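Local atomic coordinates of pullulanase (Bacillus acidopullulyticus, PDB entry 2WAN), a protein that hydrolyses the alpha-1,6-glucosidic bonds of pullulan, and probably those at the branch points of starch-derived polysaccharides. Residues T165-G170 / H188-K193; Q200-L205 / G237-F242; N372-Y377 / I408-A413; E533-I538 / V611-V616. All blocks are in the same frame, centred on the assembly; numbering follows the deposited sequence. Where two conformers were deposited one is given.

Contact 1. Residues T165-G170 / H188-K193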
loop_
_atom_site.group_PDB
_atom_site.type_symbol
_atom_site.label_atom_id
_atom_site.label_comp_id
_atom_site.label_asym_id
_atom_site.label_seq_id
_atom_site.Cartn_x
_atom_site.Cartn_y
_atom_site.Cartn_z
ATOM N N THR A 165 -22.605 15.624 13.285
ATOM C CA THR A 165 -22.493 14.523 14.223
ATOM C C THR A 165 -23.228 14.967 15.482
ATOM O O THR A 165 -22.704 15.762 16.257
ATOM C CB THR A 165 -21.008 14.205 14.533
ATOM O OG1 THR A 165 -20.316 13.954 13.308
ATOM C CG2 THR A 165 -20.873 12.980 15.433
ATOM N N ALA A 166 -24.446 14.458 15.642
ATOM C CA ALA A 166 -25.328 14.818 16.752
ATOM C C ALA A 166 -25.728 13.562 17.507
ATOM O O ALA A 166 -26.420 12.694 16.974
ATOM C CB ALA A 166 -26.554 15.551 16.240
ATOM N N VAL A 167 -25.280 13.475 18.755
ATOM C CA VAL A 167 -25.496 12.295 19.574
ATOM C C VAL A 167 -26.418 12.632 20.738
ATOM O O VAL A 167 -26.188 13.615 21.456
ATOM C CB VAL A 167 -24.152 11.757 20.135
ATOM C CG1 VAL A 167 -24.398 10.636 21.152
ATOM C CG2 VAL A 167 -23.209 11.307 18.994
ATOM N N LEU A 168 -27.453 11.814 20.913
ATOM C CA LEU A 168 -28.355 11.924 22.054
ATOM C C LEU A 168 -27.624 11.471 23.316
ATOM O O LEU A 168 -27.178 10.315 23.422
ATOM C CB LEU A 168 -29.613 11.090 21.832
ATOM C CG LEU A 168 -30.658 11.028 22.949
ATOM C CD1 LEU A 168 -31.350 12.356 23.108
ATOM C CD2 LEU A 168 -31.681 9.957 22.644
ATOM N N VAL A 169 -27.489 12.391 24.264
ATOM C CA VAL A 169 -26.777 12.109 25.506
ATOM C C VAL A 169 -27.669 12.301 26.715
ATOM O O VAL A 169 -28.551 13.165 26.710
ATOM C CB VAL A 169 -25.505 12.982 25.653
ATOM C CG1 VAL A 169 -24.506 12.620 24.595
ATOM C CG2 VAL A 169 -25.849 14.464 25.562
ATOM N N GLY A 170 -27.426 11.510 27.758
ATOM C CA GLY A 170 -28.178 11.632 29.006
ATOM C C GLY A 170 -28.194 10.336 29.778
ATOM O O GLY A 170 -27.375 9.446 29.519
ATOM N N HIS A 188 -23.809 4.853 19.299
ATOM C CA HIS A 188 -24.988 4.022 19.474
ATOM C C HIS A 188 -26.257 4.868 19.400
ATOM O O HIS A 188 -27.268 4.416 18.868
ATOM C CB HIS A 188 -24.938 3.297 20.811
ATOM C CG HIS A 188 -25.289 1.848 20.722
ATOM N ND1 HIS A 188 -26.591 1.402 20.625
ATOM C CD2 HIS A 188 -24.508 0.742 20.712
ATOM C CE1 HIS A 188 -26.595 0.083 20.559
ATOM N NE2 HIS A 188 -25.345 -0.342 20.613
ATOM N N THR A 189 -26.191 6.090 19.939
ATOM C CA THR A 189 -27.317 7.035 19.901
ATOM C C THR A 189 -27.020 8.232 18.981
ATOM O O THR A 189 -27.478 9.353 19.229
ATOM C CB THR A 189 -27.702 7.547 21.318
ATOM O OG1 THR A 189 -26.548 8.107 21.948
ATOM C CG2 THR A 189 -28.255 6.420 22.180
ATOM N N LEU A 190 -26.246 7.988 17.924
ATOM C CA LEU A 190 -26.013 8.987 16.886
ATOM C C LEU A 190 -27.294 9.185 16.090
ATOM O O LEU A 190 -27.931 8.212 15.665
ATOM C CB LEU A 190 -24.867 8.564 15.960
ATOM C CG LEU A 190 -24.489 9.434 14.756
ATOM C CD1 LEU A 190 -23.865 10.749 15.182
ATOM C CD2 LEU A 190 -23.524 8.666 13.855
ATOM N N LEU A 191 -27.680 10.446 15.912
ATOM C CA LEU A 191 -28.888 10.773 15.152
ATOM C C LEU A 191 -28.673 10.588 13.647
ATOM O O LEU A 191 -27.595 10.872 13.114
ATOM C CB LEU A 191 -29.388 12.191 15.470
ATOM C CG LEU A 191 -30.268 12.404 16.716
ATOM C CD1 LEU A 191 -29.523 12.086 18.004
ATOM C CD2 LEU A 191 -30.776 13.825 16.776
ATOM N N LYS A 192 -29.715 10.107 12.975
ATOM C CA LYS A 192 -29.644 9.806 11.547
ATOM C C LYS A 192 -30.227 10.946 10.711
ATOM O O LYS A 192 -31.200 11.595 11.113
ATOM C CB LYS A 192 -30.327 8.511 11.356
ATOM C CG LYS A 192 -29.422 7.349 11.620
ATOM C CD LYS A 192 -30.029 6.228 12.399
ATOM C CE LYS A 192 -28.920 5.227 12.906
ATOM N NZ LYS A 192 -27.991 5.737 14.013
ATOM N N LYS A 193 -29.616 11.180 9.553
ATOM C CA LYS A 193 -30.055 12.207 8.610
ATOM C C LYS A 193 -31.393 11.822 7.979
ATOM O O LYS A 193 -31.489 10.801 7.291
ATOM C CB LYS A 193 -28.980 12.400 7.535
ATOM C CG LYS A 193 -29.290 13.426 6.462
ATOM C CD LYS A 193 -28.116 13.553 5.495
ATOM C CE LYS A 193 -28.536 14.188 4.178
ATOM N NZ LYS A 193 -27.368 14.459 3.293
HETATM O O HOH W 1 -25.888 13.178 13.549
#
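Thr189 meets Leu168 twice, through its hydroxyl and through its backbone. OG1 donates to Leu168 O at 2.7 Å, lying in the carbonyl plane on a lone pair. A chi1 of 55° places OG1 between its own backbone N and carbonyl carbon, facing the neighbouring strand and 3.4 Å from Val167 CG1; Gln173 is a second, weak partner. A valine in place of Thr189 would probably leave Leu168 O without its hydroxyl donor and set a methyl group against that oxygen. The carbonyl of Thr189 takes the Leu168 N-H at 3.0 Å, the donor tilted 29° from the carbonyl plane. Leu190 then forms a single backbone bridge with Val167. Here strand 166-170, at the edge of one sheet of the X25 domain, is joined to the chain entering strand 192-195, an edge strand of the other sheet. With CG anti to the backbone N, the Leu190 side chain brings CD1 to Thr165 CG2 at 3.7 Å and to Val167 CG2 at 3.9 Å, the Leu190 and Val167 side chains crossing at about a right angle. Leu191 N binds Ala166 O at 2.8 Å in a nearly straight bond (170°). Leu191 CD1 folds back beside that oxygen to reach Leu168 CB at 4.0 Å, while a water links Leu191 O to Ala166 N. The Lys192 side chain curls back, and its NZ donates to Leu190 O at 3.0 Å.

Contact 2. Residues Q200-L205 / G237-F242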
loop_
_atom_site.group_PDB
_atom_site.type_symbol
_atom_site.label_atom_id
_atom_site.label_comp_id
_atom_site.label_asym_id
_atom_site.label_seq_id
_atom_site.Cartn_x
_atom_site.Cartn_y
_atom_site.Cartn_z
ATOM N N GLN A 200 -32.787 12.724 13.290
ATOM C CA GLN A 200 -33.649 12.054 14.248
ATOM C C GLN A 200 -33.102 10.709 14.704
ATOM O O GLN A 200 -32.309 10.068 14.004
ATOM C CB GLN A 200 -35.062 11.880 13.673
ATOM C CG GLN A 200 -35.755 13.189 13.344
ATOM C CD GLN A 200 -37.222 13.022 13.007
ATOM O OE1 GLN A 200 -38.079 13.711 13.565
ATOM N NE2 GLN A 200 -37.519 12.110 12.092
ATOM N N LEU A 201 -33.527 10.311 15.900
ATOM C CA LEU A 201 -33.315 8.974 16.424
ATOM C C LEU A 201 -34.579 8.541 17.146
ATOM O O LEU A 201 -35.153 9.301 17.937
ATOM C CB LEU A 201 -32.119 8.933 17.382
ATOM C CG LEU A 201 -31.713 7.581 17.978
ATOM C CD1 LEU A 201 -30.823 6.794 17.014
ATOM C CD2 LEU A 201 -31.003 7.779 19.304
ATOM N N SER A 202 -35.025 7.323 16.849
ATOM C CA SER A 202 -36.121 6.704 17.579
ATOM C C SER A 202 -35.586 5.523 18.378
ATOM O O SER A 202 -34.600 4.892 17.987
ATOM C CB SER A 202 -37.219 6.232 16.625
ATOM O OG SER A 202 -37.731 7.309 15.865
ATOM N N GLY A 203 -36.243 5.237 19.494
ATOM C CA GLY A 203 -35.899 4.098 20.330
ATOM C C GLY A 203 -36.988 3.892 21.354
ATOM O O GLY A 203 -37.752 4.813 21.643
ATOM N N THR A 204 -37.066 2.682 21.900
ATOM C CA THR A 204 -38.060 2.370 22.924
ATOM C C THR A 204 -37.453 2.494 24.313
ATOM O O THR A 204 -36.402 1.921 24.597
ATOM C CB THR A 204 -38.678 0.963 22.723
ATOM O OG1 THR A 204 -39.043 0.802 21.348
ATOM C CG2 THR A 204 -39.920 0.789 23.595
ATOM N N LEU A 205 -38.130 3.261 25.161
ATOM C CA LEU A 205 -37.691 3.528 26.523
ATOM C C LEU A 205 -38.657 2.924 27.536
ATOM O O LEU A 205 -39.869 3.054 27.379
ATOM C CB LEU A 205 -37.591 5.044 26.744
ATOM C CG LEU A 205 -36.247 5.778 26.889
ATOM C CD1 LEU A 205 -35.042 4.982 26.409
ATOM C CD2 LEU A 205 -36.308 7.147 26.212
ATOM N N GLY A 237 -44.071 2.009 29.024
ATOM C CA GLY A 237 -43.014 2.396 28.095
ATOM C C GLY A 237 -43.562 3.045 26.838
ATOM O O GLY A 237 -44.772 3.035 26.601
ATOM N N GLU A 238 -42.664 3.609 26.032
ATOM C CA GLU A 238 -43.039 4.323 24.811
ATOM C C GLU A 238 -41.859 4.420 23.847
ATOM O O GLU A 238 -40.713 4.605 24.266
ATOM C CB GLU A 238 -43.545 5.728 25.156
ATOM C CG GLU A 238 -44.244 6.454 24.015
ATOM C CD GLU A 238 -44.723 7.844 24.399
ATOM O OE1 GLU A 238 -44.907 8.677 23.488
ATOM O OE2 GLU A 238 -44.919 8.111 25.604
ATOM N N LYS A 239 -42.146 4.282 22.556
ATOM C CA LYS A 239 -41.174 4.582 21.515
ATOM C C LYS A 239 -41.116 6.098 21.374
ATOM O O LYS A 239 -42.148 6.755 21.195
ATOM C CB LYS A 239 -41.580 3.930 20.190
ATOM C CG LYS A 239 -40.499 3.967 19.116
ATOM C CD LYS A 239 -41.061 3.568 17.755
ATOM C CE LYS A 239 -40.055 3.813 16.644
ATOM N NZ LYS A 239 -40.642 3.527 15.307
ATOM N N VAL A 240 -39.914 6.653 21.485
ATOM C CA VAL A 240 -39.734 8.099 21.448
ATOM C C VAL A 240 -38.837 8.496 20.280
ATOM O O VAL A 240 -37.829 7.845 20.000
ATOM C CB VAL A 240 -39.142 8.638 22.779
ATOM C CG1 VAL A 240 -39.110 10.167 22.784
ATOM C CG2 VAL A 240 -39.934 8.123 23.977
ATOM N N THR A 241 -39.218 9.562 19.591
ATOM C CA THR A 241 -38.366 10.148 18.572
ATOM C C THR A 241 -37.727 11.421 19.117
ATOM O O THR A 241 -38.415 12.280 19.684
ATOM C CB THR A 241 -39.142 10.417 17.261
ATOM O OG1 THR A 241 -39.633 9.173 16.749
ATOM C CG2 THR A 241 -38.244 11.060 16.207
ATOM N N PHE A 242 -36.407 11.505 18.954
ATOM C CA PHE A 242 -35.603 12.666 19.334
ATOM C C PHE A 242 -35.147 13.376 18.075
ATOM O O PHE A 242 -34.725 12.731 17.115
ATOM C CB PHE A 242 -34.398 12.230 20.174
ATOM C CG PHE A 242 -34.778 11.530 21.444
ATOM C CD1 PHE A 242 -34.944 12.251 22.624
ATOM C CD2 PHE A 242 -34.991 10.149 21.462
ATOM C CE1 PHE A 242 -35.308 11.614 23.805
ATOM C CE2 PHE A 242 -35.349 9.501 22.639
ATOM C CZ PHE A 242 -35.512 10.231 23.815
HETATM O O HOH W 2 -39.613 5.815 14.031
#
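Leu201 and Phe242 exchange backbone bonds in both directions, Phe242 N to Leu201 O being the shorter at 2.7 Å and almost straight (176°). This is one of three hydrogen-bonded pairs, with Gly203-Val240 and Leu205-Glu238, that make strands 198-205 and 238-245 antiparallel neighbours in the four-stranded sheet of the X25 domain. The non-hydrogen-bonded pairs between them, Ser202-Thr241 and Thr204-Lys239, bring their side chains together on the more exposed face. There the hydroxyls Ser202 OG and Thr241 OG1 are hydrogen-bonded at 2.8 Å. Lys239, its chain extended, runs over the strand so that its CE touches Ser202 CB at 3.7 Å. At the end of the pairing, Gly237 CA lies by Leu205 O, and a side chain in that position would collide with this oxygen.

The other face carries, among others, Leu201, Leu205, Val240 and Phe242. Leu205 CD2 comes to Phe242 CZ at 4.0 Å, in the plane of the ring, while Val240 CG1 sits 3.7 Å above one ring face, offset toward the rim. Farther out, Tyr212 meets Phe242 edge-to-face, and Leu168 and Leu231 of the facing sheet pack against the same side chain, so the ring belongs to the interior between the two sheets. Gln200 crosses Thr241 obliquely, its OE1 near Thr241 CG2 and hydrogen-bonded to Thr243 OG1. On the exposed face, one water accepts from Lys239 NZ at 2.8 Å and lies 3.0 Å from Ser202 OG.

Contact 3. Residues N372-Y377 / I408-A413. With SO4 (sulfate ion), chain K.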
loop_
_atom_site.group_PDB
_atom_site.type_symbol
_atom_site.label_atom_id
_atom_site.label_comp_id
_atom_site.label_asym_id
_atom_site.label_seq_id
_atom_site.Cartn_x
_atom_site.Cartn_y
_atom_site.Cartn_z
ATOM N N ASN A 372 2.209 -0.665 -40.607
ATOM C CA ASN A 372 3.078 -1.267 -39.604
ATOM C C ASN A 372 3.735 -0.150 -38.818
ATOM O O ASN A 372 4.643 0.520 -39.321
ATOM C CB ASN A 372 4.136 -2.157 -40.275
ATOM C CG ASN A 372 4.938 -2.991 -39.275
ATOM O OD1 ASN A 372 4.999 -2.679 -38.080
ATOM N ND2 ASN A 372 5.554 -4.061 -39.759
ATOM N N LEU A 373 3.277 0.049 -37.580
ATOM C CA LEU A 373 3.766 1.149 -36.748
ATOM C C LEU A 373 4.852 0.694 -35.762
ATOM O O LEU A 373 5.156 1.388 -34.789
ATOM C CB LEU A 373 2.607 1.830 -35.998
ATOM C CG LEU A 373 1.729 2.828 -36.765
ATOM C CD1 LEU A 373 0.889 2.128 -37.817
ATOM C CD2 LEU A 373 0.830 3.605 -35.819
ATOM N N GLU A 374 5.468 -0.461 -36.014
ATOM C CA GLU A 374 6.544 -0.906 -35.117
ATOM C C GLU A 374 7.664 0.139 -35.012
ATOM O O GLU A 374 8.165 0.640 -36.021
ATOM C CB GLU A 374 7.119 -2.277 -35.530
ATOM C CG GLU A 374 8.194 -2.812 -34.563
ATOM C CD GLU A 374 8.656 -4.217 -34.885
ATOM O OE1 GLU A 374 8.375 -4.707 -35.992
ATOM O OE2 GLU A 374 9.320 -4.822 -34.023
ATOM N N ASN A 375 8.045 0.445 -33.771
ATOM C CA ASN A 375 9.113 1.398 -33.449
ATOM C C ASN A 375 8.774 2.850 -33.705
ATOM O O ASN A 375 9.655 3.706 -33.631
ATOM C CB ASN A 375 10.440 1.027 -34.138
ATOM C CG ASN A 375 10.910 -0.363 -33.766
ATOM O OD1 ASN A 375 10.658 -0.840 -32.662
ATOM N ND2 ASN A 375 11.569 -1.031 -34.703
ATOM N N TRP A 376 7.488 3.129 -33.959
ATOM C CA TRP A 376 6.996 4.510 -34.071
ATOM C C TRP A 376 6.742 5.079 -32.669
ATOM O O TRP A 376 6.570 4.321 -31.703
ATOM C CB TRP A 376 5.696 4.557 -34.878
ATOM C CG TRP A 376 5.919 4.529 -36.353
ATOM C CD1 TRP A 376 6.479 3.511 -37.084
ATOM C CD2 TRP A 376 5.573 5.557 -37.290
ATOM N NE1 TRP A 376 6.516 3.852 -38.422
ATOM C CE2 TRP A 376 5.969 5.101 -38.575
ATOM C CE3 TRP A 376 4.978 6.825 -37.168
ATOM C CZ2 TRP A 376 5.783 5.868 -39.732
ATOM C CZ3 TRP A 376 4.794 7.591 -38.322
ATOM C CH2 TRP A 376 5.192 7.101 -39.589
ATOM N N TYR A 377 6.711 6.409 -32.564
ATOM C CA TYR A 377 6.452 7.079 -31.288
ATOM C C TYR A 377 5.130 7.829 -31.357
ATOM O O TYR A 377 4.668 8.206 -32.448
ATOM C CB TYR A 377 7.604 8.024 -30.912
ATOM C CG TYR A 377 8.914 7.292 -30.694
ATOM C CD1 TYR A 377 9.773 6.989 -31.774
ATOM C CD2 TYR A 377 9.283 6.861 -29.418
ATOM C CE1 TYR A 377 10.975 6.306 -31.577
ATOM C CE2 TYR A 377 10.485 6.167 -29.214
ATOM C CZ TYR A 377 11.327 5.897 -30.289
ATOM O OH TYR A 377 12.515 5.217 -30.065
ATOM N N ILE A 408 5.490 2.497 -29.796
ATOM C CA ILE A 408 4.721 1.326 -30.198
ATOM C C ILE A 408 5.708 0.202 -30.527
ATOM O O ILE A 408 6.631 0.387 -31.355
ATOM C CB ILE A 408 3.880 1.640 -31.448
ATOM C CG1 ILE A 408 2.860 2.745 -31.152
ATOM C CG2 ILE A 408 3.180 0.365 -31.969
ATOM C CD1 ILE A 408 2.736 3.760 -32.240
ATOM N N VAL A 409 5.525 -0.960 -29.896
ATOM C CA VAL A 409 6.483 -2.064 -30.071
ATOM C C VAL A 409 5.780 -3.409 -30.219
ATOM O O VAL A 409 4.633 -3.581 -29.768
ATOM C CB VAL A 409 7.505 -2.152 -28.869
ATOM C CG1 VAL A 409 8.328 -0.862 -28.762
ATOM C CG2 VAL A 409 6.783 -2.447 -27.527
ATOM N N ASP A 410 6.486 -4.334 -30.873
ATOM C CA ASP A 410 6.102 -5.743 -30.958
ATOM C C ASP A 410 6.651 -6.463 -29.716
ATOM O O ASP A 410 7.837 -6.791 -29.666
ATOM C CB ASP A 410 6.725 -6.341 -32.216
ATOM C CG ASP A 410 6.358 -7.806 -32.430
ATOM O OD1 ASP A 410 5.709 -8.424 -31.551
ATOM O OD2 ASP A 410 6.728 -8.328 -33.502
ATOM N N LEU A 411 5.783 -6.710 -28.730
ATOM C CA LEU A 411 6.221 -7.332 -27.465
ATOM C C LEU A 411 6.816 -8.720 -27.671
ATOM O O LEU A 411 7.766 -9.071 -27.007
ATOM C CB LEU A 411 5.097 -7.384 -26.436
ATOM C CG LEU A 411 4.766 -6.009 -25.839
ATOM C CD1 LEU A 411 3.494 -6.103 -25.019
ATOM C CD2 LEU A 411 5.932 -5.489 -25.003
ATOM N N LYS A 412 6.281 -9.494 -28.616
ATOM C CA LYS A 412 6.820 -10.829 -28.916
ATOM C C LYS A 412 8.314 -10.794 -29.230
ATOM O O LYS A 412 9.089 -11.609 -28.723
ATOM C CB LYS A 412 6.070 -11.465 -30.097
ATOM C CG LYS A 412 4.639 -11.866 -29.804
ATOM C CD LYS A 412 4.501 -12.555 -28.465
ATOM C CE LYS A 412 4.038 -11.565 -27.411
ATOM N NZ LYS A 412 3.681 -12.243 -26.147
ATOM N N ALA A 413 8.718 -9.831 -30.061
ATOM C CA ALA A 413 10.097 -9.683 -30.495
ATOM C C ALA A 413 11.028 -9.335 -29.341
ATOM O O ALA A 413 12.237 -9.524 -29.446
ATOM C CB ALA A 413 10.202 -8.632 -31.593
HETATM S S SO4 K . 7.878 2.391 -41.850
HETATM O O1 SO4 K . 7.249 1.081 -42.034
HETATM O O2 SO4 K . 6.996 3.405 -42.433
HETATM O O3 SO4 K . 9.180 2.411 -42.498
HETATM O O4 SO4 K . 7.986 2.639 -40.400
HETATM O O HOH W 3 9.347 -3.662 -31.531
HETATM O O HOH W 4 8.884 -7.588 -34.802
#
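Glu374 OE2 accepts from two waters, both of which lead across to Asp410. One, at 2.7 Å from Glu374 OE2, accepts from Asp410 N; the other donates to Glu374 OE2 and also to Asp410 OD2, the latter at 2.6 Å. The fully extended Glu374 side chain, its CG anti to the backbone N, also brings OE2 within 3.5 Å of Asp410 CB. Glu374 lies in a type II turn from Leu373 to Trp376, entered through an Asx turn in which Asn372 OD1 takes the Glu374 N-H. Two backbone bonds join this turn to the chain leaving strand 406-407: Asn375 N to Ile408 O at 2.8 Å and Ile408 N to Trp376 O at 2.9 Å. Ile408 packs against the turn, its CB and CG2 against Leu373 O and its CD1 touching Trp376 CB at 4.0 Å. Beneath it lie Thr327 and Phe329 of the carbohydrate-binding module 48 sheet. The indole points the other way, and NE1 donates to sulfate O4 at 2.7 Å, in a bond of 161° at the ring edge. A leucine in place of Trp376 would probably leave this sulfate, likely a crystallisation ion, without its N-H donor. The two carboxylates, their planes 63° apart, approach to 4.4 Å between Glu374 OE2 and Asp410 OD2; shared water probably eases their repulsion, and their closeness may raise the proton affinity of one of them.

Contact 4. Residues E533-I538 / V611-V616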
loop_
_atom_site.group_PDB
_atom_site.type_symbol
_atom_site.label_atom_id
_atom_site.label_comp_id
_atom_site.label_asym_id
_atom_site.label_seq_id
_atom_site.Cartn_x
_atom_site.Cartn_y
_atom_site.Cartn_z
ATOM N N GLU A 533 15.918 -7.047 -21.183
ATOM C CA GLU A 533 16.879 -7.242 -20.103
ATOM C C GLU A 533 16.227 -7.531 -18.769
ATOM O O GLU A 533 16.742 -8.341 -18.016
ATOM C CB GLU A 533 17.883 -6.082 -20.010
ATOM C CG GLU A 533 18.812 -6.084 -21.265
ATOM C CD GLU A 533 19.634 -4.823 -21.436
ATOM O OE1 GLU A 533 19.693 -4.008 -20.498
ATOM O OE2 GLU A 533 20.236 -4.636 -22.531
ATOM N N LEU A 534 15.088 -6.899 -18.492
ATOM C CA LEU A 534 14.363 -7.214 -17.262
ATOM C C LEU A 534 13.776 -8.615 -17.342
ATOM O O LEU A 534 13.809 -9.367 -16.362
ATOM C CB LEU A 534 13.297 -6.155 -16.957
ATOM C CG LEU A 534 12.411 -6.386 -15.707
ATOM C CD1 LEU A 534 13.230 -6.649 -14.416
ATOM C CD2 LEU A 534 11.433 -5.239 -15.491
ATOM N N LYS A 535 13.264 -8.979 -18.516
ATOM C CA LYS A 535 12.814 -10.366 -18.691
ATOM C C LYS A 535 13.965 -11.339 -18.458
ATOM O O LYS A 535 13.750 -12.399 -17.879
ATOM C CB LYS A 535 12.185 -10.597 -20.081
ATOM C CG LYS A 535 10.851 -9.909 -20.268
ATOM C CD LYS A 535 10.324 -10.084 -21.712
ATOM C CE LYS A 535 8.935 -9.456 -21.823
ATOM N NZ LYS A 535 8.484 -9.383 -23.256
ATOM N N GLN A 536 15.183 -10.993 -18.913
ATOM C CA GLN A 536 16.337 -11.874 -18.710
ATOM C C GLN A 536 16.676 -12.003 -17.236
ATOM O O GLN A 536 17.038 -13.083 -16.790
ATOM C CB GLN A 536 17.551 -11.394 -19.515
ATOM C CG GLN A 536 17.344 -11.601 -21.011
ATOM C CD GLN A 536 18.464 -10.996 -21.844
ATOM O OE1 GLN A 536 18.569 -9.781 -21.985
ATOM N NE2 GLN A 536 19.289 -11.852 -22.418
ATOM N N LEU A 537 16.552 -10.905 -16.485
ATOM C CA LEU A 537 16.731 -10.975 -15.014
ATOM C C LEU A 537 15.759 -12.003 -14.398
ATOM O O LEU A 537 16.159 -12.895 -13.630
ATOM C CB LEU A 537 16.536 -9.598 -14.368
ATOM C CG LEU A 537 16.596 -9.476 -12.829
ATOM C CD1 LEU A 537 16.908 -8.031 -12.427
ATOM C CD2 LEU A 537 15.285 -9.882 -12.136
ATOM N N ILE A 538 14.484 -11.852 -14.733
ATOM C CA ILE A 538 13.425 -12.729 -14.215
ATOM C C ILE A 538 13.653 -14.179 -14.657
ATOM O O ILE A 538 13.568 -15.103 -13.844
ATOM C CB ILE A 538 12.046 -12.191 -14.650
ATOM C CG1 ILE A 538 11.801 -10.831 -13.991
ATOM C CG2 ILE A 538 10.894 -13.203 -14.339
ATOM C CD1 ILE A 538 10.721 -9.997 -14.707
ATOM N N VAL A 611 2.351 -9.333 -14.467
ATOM C CA VAL A 611 2.354 -10.793 -14.318
ATOM C C VAL A 611 2.335 -11.492 -15.685
ATOM O O VAL A 611 3.105 -12.418 -15.935
ATOM C CB VAL A 611 1.160 -11.261 -13.459
ATOM C CG1 VAL A 611 1.003 -12.797 -13.553
ATOM C CG2 VAL A 611 1.372 -10.794 -11.987
ATOM N N ASN A 612 1.439 -11.062 -16.571
ATOM C CA ASN A 612 1.289 -11.752 -17.855
ATOM C C ASN A 612 2.500 -11.581 -18.780
ATOM O O ASN A 612 2.984 -12.562 -19.354
ATOM C CB ASN A 612 0.005 -11.311 -18.553
ATOM C CG ASN A 612 -1.265 -11.868 -17.892
ATOM O OD1 ASN A 612 -1.294 -12.991 -17.357
ATOM N ND2 ASN A 612 -2.332 -11.071 -17.940
ATOM N N GLU A 613 3.012 -10.353 -18.900
ATOM C CA GLU A 613 4.098 -10.082 -19.845
ATOM C C GLU A 613 5.486 -10.429 -19.301
ATOM O O GLU A 613 6.358 -10.945 -20.049
ATOM C CB GLU A 613 4.060 -8.605 -20.287
ATOM C CG GLU A 613 5.056 -8.212 -21.350
ATOM C CD GLU A 613 4.804 -8.898 -22.705
ATOM O OE1 GLU A 613 3.626 -9.225 -23.009
ATOM O OE2 GLU A 613 5.785 -9.101 -23.449
ATOM N N TYR A 614 5.703 -10.144 -18.010
ATOM C CA TYR A 614 7.030 -10.325 -17.398
ATOM C C TYR A 614 7.160 -11.537 -16.473
ATOM O O TYR A 614 8.258 -11.848 -16.060
ATOM C CB TYR A 614 7.490 -9.050 -16.663
ATOM C CG TYR A 614 7.766 -7.859 -17.580
ATOM C CD1 TYR A 614 9.080 -7.538 -17.985
ATOM C CD2 TYR A 614 6.717 -7.053 -18.039
ATOM C CE1 TYR A 614 9.327 -6.445 -18.835
ATOM C CE2 TYR A 614 6.959 -5.957 -18.878
ATOM C CZ TYR A 614 8.266 -5.670 -19.264
ATOM O OH TYR A 614 8.498 -4.584 -20.059
ATOM N N HIS A 615 6.064 -12.234 -16.187
ATOM C CA HIS A 615 6.104 -13.486 -15.390
ATOM C C HIS A 615 6.579 -13.203 -13.955
ATOM O O HIS A 615 7.259 -14.022 -13.337
ATOM C CB HIS A 615 6.959 -14.603 -16.024
ATOM C CG HIS A 615 6.595 -14.955 -17.444
ATOM N ND1 HIS A 615 7.322 -15.863 -18.183
ATOM C CD2 HIS A 615 5.621 -14.495 -18.273
ATOM C CE1 HIS A 615 6.801 -15.970 -19.395
ATOM N NE2 HIS A 615 5.773 -15.152 -19.478
ATOM N N VAL A 616 6.219 -12.030 -13.454
ATOM C CA VAL A 616 6.554 -11.728 -12.062
ATOM C C VAL A 616 5.638 -12.514 -11.131
ATOM O O VAL A 616 4.512 -12.909 -11.491
ATOM C CB VAL A 616 6.619 -10.214 -11.737
ATOM C CG1 VAL A 616 7.773 -9.542 -12.523
ATOM C CG2 VAL A 616 5.265 -9.525 -11.981
#
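Lys535 runs across one face of the Tyr614 ring at about a right angle to that side chain. Its CG lies 3.7 Å from Tyr614 CD1, and CE sits 4.2 Å above the ring plane, offset toward the rim. Beyond CG the lysine chain is fully extended and rises obliquely from the ring rim until NZ stands high over the ring centre, where it meets Glu613 OE2, a salt bridge of 2.7 Å on the anti side of that oxygen, 15° out of the carboxylate plane. Glu613 comes to this point by bending at chi2 (65°). The ammonium group is also held by Asp415 and Thr414, so the charge has two carboxylate partners; its cation-pi attraction to the ring is long and at most weak.

Ile538 comes to the ring from the edge, near its plane. Its CD1 touches Tyr614 CB at 3.9 Å, lies 3.4 Å from Tyr614 O and meets Val616 CG1 at 3.7 Å. Leu534 CD2 approaches Tyr614 CD1 obliquely, at 4.1 Å, and Trp610 stacks on Tyr614 from within its own helix. His615, the first residue beyond helix 597-614, leaves helical geometry with a positive phi; its ring stacks on Trp419 and ND1 bonds to Asp422. Each helix leads into a neighbouring parallel strand, 547-552 or 618-621, so this is the packing of two adjacent outer helices in the (beta/alpha)8 barrel of the alpha-amylase family.

The contacts form two pairs; contacts 1 and 4 lie about 41 Å apart at nearest atoms. Contacts 1 and 2 share the X25 domain, their centres 12 Å apart: Lys192 N reaches Gln200 O at 2.8 Å, a probable hydrogen bond, and Leu168 CD2 packs on Phe242 CD2 at 3.5 Å. Contacts 3 and 4, centres 18 Å apart, meet where the chain after strand 406-407 packs against the barrel helices, Leu411 CB touching Glu613 OE2 at 3.5 Å. The sulfate, probably from crystallisation liquor, belongs to contact 3 alone and marks no active site. Contact 4 joins mid-helix 529-543 to the C-terminal end of helix 597-614, probably away from the strand ends that carry the active site in this family.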